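PDB 6MZO: inactive Zymogen C11 Protease from Parabacteroides distasonis, which probably cleaves peptide bonds once activated, like other clostripain-family (clan CD) peptidases. Local coordinates for residues N144-A147 with S148-K152; G192-Y195 with Q196-G200. All blocks are in the same frame, centred on the assembly; numbering follows the deposited sequence.

Contact 1 of 2, residues N144-A147 with S148-K152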
# COMPACT_ATOMS: atom_id res chain seq x y z
N ASN A 144 11.61 3.57 4.74
CA ASN A 144 12.38 4.83 4.68
C ASN A 144 12.97 5.16 3.29
O ASN A 144 12.94 6.33 2.88
CB ASN A 144 13.48 4.86 5.71
CG ASN A 144 12.98 5.03 7.14
OD1 ASN A 144 11.81 4.98 7.40
ND2 ASN A 144 13.91 5.16 8.07
N ASP A 145 13.52 4.16 2.59
CA ASP A 145 14.15 4.43 1.29
C ASP A 145 13.08 4.78 0.28
O ASP A 145 13.26 5.73 -0.51
CB ASP A 145 14.95 3.24 0.79
CG ASP A 145 16.21 3.04 1.57
OD1 ASP A 145 16.66 4.02 2.22
OD2 ASP A 145 16.73 1.90 1.56
N LEU A 146 11.97 4.05 0.31
CA LEU A 146 10.91 4.33 -0.65
C LEU A 146 10.29 5.73 -0.47
O LEU A 146 10.04 6.44 -1.45
CB LEU A 146 9.82 3.24 -0.61
CG LEU A 146 8.71 3.30 -1.68
CD1 LEU A 146 9.27 3.26 -3.09
CD2 LEU A 146 7.73 2.19 -1.47
N ALA A 147 10.02 6.12 0.78
CA ALA A 147 9.41 7.40 1.04
C ALA A 147 10.40 8.47 0.68
O ALA A 147 10.03 9.52 0.14
CB ALA A 147 9.00 7.48 2.52
N SER A 148 11.69 8.22 0.98
CA SER A 148 12.67 9.22 0.63
C SER A 148 12.71 9.40 -0.89
O SER A 148 12.74 10.53 -1.40
CB SER A 148 14.06 8.85 1.21
OG SER A 148 14.98 9.82 0.79
N ALA A 149 12.67 8.29 -1.62
CA ALA A 149 12.80 8.33 -3.08
C ALA A 149 11.61 9.06 -3.69
O ALA A 149 11.81 9.84 -4.63
CB ALA A 149 12.90 6.93 -3.63
N LEU A 150 10.42 8.86 -3.13
CA LEU A 150 9.19 9.43 -3.72
C LEU A 150 8.90 10.82 -3.17
O LEU A 150 8.05 11.53 -3.70
CB LEU A 150 7.97 8.50 -3.49
CG LEU A 150 8.03 7.12 -4.16
CD1 LEU A 150 6.67 6.34 -3.99
CD2 LEU A 150 8.39 7.36 -5.64
N SER A 151 9.67 11.27 -2.17
CA SER A 151 9.34 12.56 -1.56
C SER A 151 9.45 13.75 -2.54
O SER A 151 8.80 14.77 -2.30
CB SER A 151 10.21 12.82 -0.32
OG SER A 151 11.53 13.10 -0.74
N LYS A 152 10.21 13.62 -3.64
CA LYS A 152 10.33 14.68 -4.65
C LYS A 152 9.15 14.80 -5.63
O LYS A 152 9.16 15.66 -6.53
CB LYS A 152 11.60 14.46 -5.48
CG LYS A 152 11.62 13.10 -6.26
CD LYS A 152 13.00 12.88 -6.97
CE LYS A 152 13.46 11.41 -6.86
NZ LYS A 152 14.03 11.04 -5.50
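Asn144 and Ser148 open a run of alpha-helical backbone bonds in the last turns of helix 143-150, one of the helices packed on the central sheet of this clostripain-family fold. Ser148 N donates to Asn144 O at 3.0 Å, Ala149 N to Asp145 O and Leu150 N to Leu146 O, each four residues on. Leu150, with a psi of -6°, departs from helical values, and Lys152 is already in a loop.

On the buried side Leu146 and Leu150 lie side by side and point the same way, their CD1 methyls 4.1 Å apart. Leu146 swings CG away from its own N (chi1 -173°) whereas Leu150 turns CG away from its carbonyl carbon, and these different rotations bring Leu146 CD1 against both CD1 and CG of Leu150. CG of Leu150 also rests 3.4 Å from Leu146 O, the carbonyl its own N-H binds. Around the pair, Leu93 and Ile97 of helix 90-103 and Leu111 and Leu113 of strand 109-115 complete an apolar layer between helix and sheet. At the start of the segment, Asn144 ND2 is tied to the backbone O of Asp349.

Past the leucines, two side chains bond back to carbonyls of the last turn. Ser148 O receives both N and OG of Ser151 from one face of its plane, the hydroxyl at 2.9 Å. Lys152 leaves the backbone at chi1 61° and runs back, and its NZ makes a hydrogen bond to Ala149 O at 2.7 Å in the carbonyl plane, on a lone pair.

Contact 2 of 2, residues G192-Y195 with Q196-G200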
# COMPACT_ATOMS: atom_id res chain seq x y z
N GLY A 192 -4.22 -9.64 -6.75
CA GLY A 192 -4.16 -8.29 -6.25
C GLY A 192 -5.46 -7.50 -6.54
O GLY A 192 -6.56 -8.09 -6.40
N PHE A 193 -5.34 -6.21 -6.86
CA PHE A 193 -6.52 -5.37 -7.07
C PHE A 193 -7.32 -5.79 -8.32
O PHE A 193 -6.79 -6.42 -9.26
CB PHE A 193 -6.16 -3.88 -7.18
CG PHE A 193 -6.05 -3.19 -5.88
CD1 PHE A 193 -5.11 -3.58 -4.96
CD2 PHE A 193 -6.94 -2.12 -5.59
CE1 PHE A 193 -5.01 -2.86 -3.70
CE2 PHE A 193 -6.86 -1.45 -4.37
CZ PHE A 193 -5.88 -1.80 -3.45
N PRO A 194 -8.62 -5.45 -8.34
CA PRO A 194 -9.46 -5.83 -9.49
C PRO A 194 -9.31 -4.78 -10.59
O PRO A 194 -10.17 -3.89 -10.78
CB PRO A 194 -10.87 -5.84 -8.88
CG PRO A 194 -10.82 -4.72 -7.81
CD PRO A 194 -9.41 -4.98 -7.18
N TYR A 195 -8.16 -4.84 -11.26
CA TYR A 195 -7.88 -3.79 -12.23
C TYR A 195 -8.98 -3.75 -13.24
O TYR A 195 -9.26 -2.68 -13.84
CB TYR A 195 -6.49 -4.00 -12.94
CG TYR A 195 -5.39 -3.79 -11.91
CD1 TYR A 195 -5.08 -2.50 -11.50
CD2 TYR A 195 -4.80 -4.85 -11.26
CE1 TYR A 195 -4.11 -2.26 -10.50
CE2 TYR A 195 -3.82 -4.65 -10.24
CZ TYR A 195 -3.52 -3.33 -9.87
OH TYR A 195 -2.63 -3.11 -8.87
N GLN A 196 -9.65 -4.89 -13.50
CA GLN A 196 -10.65 -4.85 -14.58
C GLN A 196 -11.88 -3.99 -14.25
O GLN A 196 -12.68 -3.72 -15.19
CB GLN A 196 -11.08 -6.29 -14.90
CG GLN A 196 -11.96 -6.95 -13.80
CD GLN A 196 -11.22 -7.45 -12.56
OE1 GLN A 196 -9.99 -7.40 -12.42
NE2 GLN A 196 -12.02 -7.98 -11.61
N THR A 197 -11.99 -3.49 -13.02
CA THR A 197 -13.13 -2.66 -12.68
C THR A 197 -12.72 -1.27 -12.22
O THR A 197 -13.60 -0.43 -12.00
CB THR A 197 -14.03 -3.27 -11.55
OG1 THR A 197 -13.31 -3.45 -10.32
CG2 THR A 197 -14.65 -4.58 -11.97
N ILE A 198 -11.44 -1.00 -11.98
CA ILE A 198 -11.05 0.31 -11.39
C ILE A 198 -10.35 1.29 -12.36
O ILE A 198 -9.88 2.37 -11.93
CB ILE A 198 -10.11 0.18 -10.19
CG1 ILE A 198 -8.89 -0.66 -10.55
CG2 ILE A 198 -10.94 -0.59 -9.04
CD1 ILE A 198 -7.72 -0.52 -9.43
N MET A 199 -10.15 0.83 -13.60
CA MET A 199 -9.29 1.70 -14.46
C MET A 199 -9.94 3.08 -14.68
O MET A 199 -9.22 4.13 -14.51
CB MET A 199 -9.03 1.03 -15.84
CG MET A 199 -8.27 -0.34 -15.70
SD MET A 199 -6.77 -0.25 -14.72
CE MET A 199 -5.86 1.05 -15.65
N GLY A 200 -11.19 3.13 -15.08
CA GLY A 200 -11.82 4.46 -15.21
C GLY A 200 -11.75 5.31 -13.92
O GLY A 200 -11.55 6.57 -14.01
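Pro194 and Thr197 meet chiefly at the carbonyl of Pro194: its O takes the N-H of Thr197 at 2.9 Å in a nearly straight bond (169°), with the donor well above the carbonyl plane. Ile198 N adds a weak bond to the same oxygen and another weak one to Tyr195 O, so this first turn of helix 195-203 is only loosely bonded. Thr197 OG1 lies 3.2 Å from Pro194 O and also packs on CB and CG of the proline ring. Pro194 is itself the centre of an inverse gamma turn, closed by a weak bond from Tyr195 N to Phe193 O, that leads the loop into the helix.

Gln196 folds back over the proline. Its CG sits between the backbone N and the carbonyl carbon (chi1 71°) and the chain bends again at chi2, which lays the amide alongside Pro194, OE1 3.3 Å from Pro194 C and NE2 3.7 Å from Pro194 CB. With an alanine at Gln196, the amide lying along Pro194 would be gone, which is likely to uncover that flank of the ring and leave a gap toward Tyr219 and Ala35.

The apolar side is built round Ile198, whose CD1 reaches Tyr195 CD1 at 3.9 Å and Phe193 CD2 at 4.2 Å. Phe193 CB lies over one face of the Tyr195 ring, toward its rim, while Met199 SD comes to the ring's edge near its plane.

Farther out, OD2 of Asp161, in strand 155-162, binds both Tyr195 OH and Phe193 N, anchoring both residues. The chemistry implies a helix start held less by regular backbone bonds than by one shared carbonyl, close apolar packing and a hydrogen bond from the buried Tyr195 to the Asp161 carboxylate.

How the contacts relate
Contacts 1 and 2 are both local, three to five residues along the chain, and sit at different places round the nine-stranded sheet, their centres about 26 Å apart and their nearest atoms about 14 Å apart. Contact 1 lies at the end of a helix, partly buried, with leucines toward helix 90-103 and strand 109-115 and polar residues outward. Contact 2 lies at the start of a helix and is mostly buried, wedged among helices 26-43 and 209-220 and strand 155-162. The first relies on regular backbone bonds and aliphatic packing; the second has weaker backbone bonding and more aromatic contact. Strand 155-162 follows contact 1 in sequence and packs against contact 2.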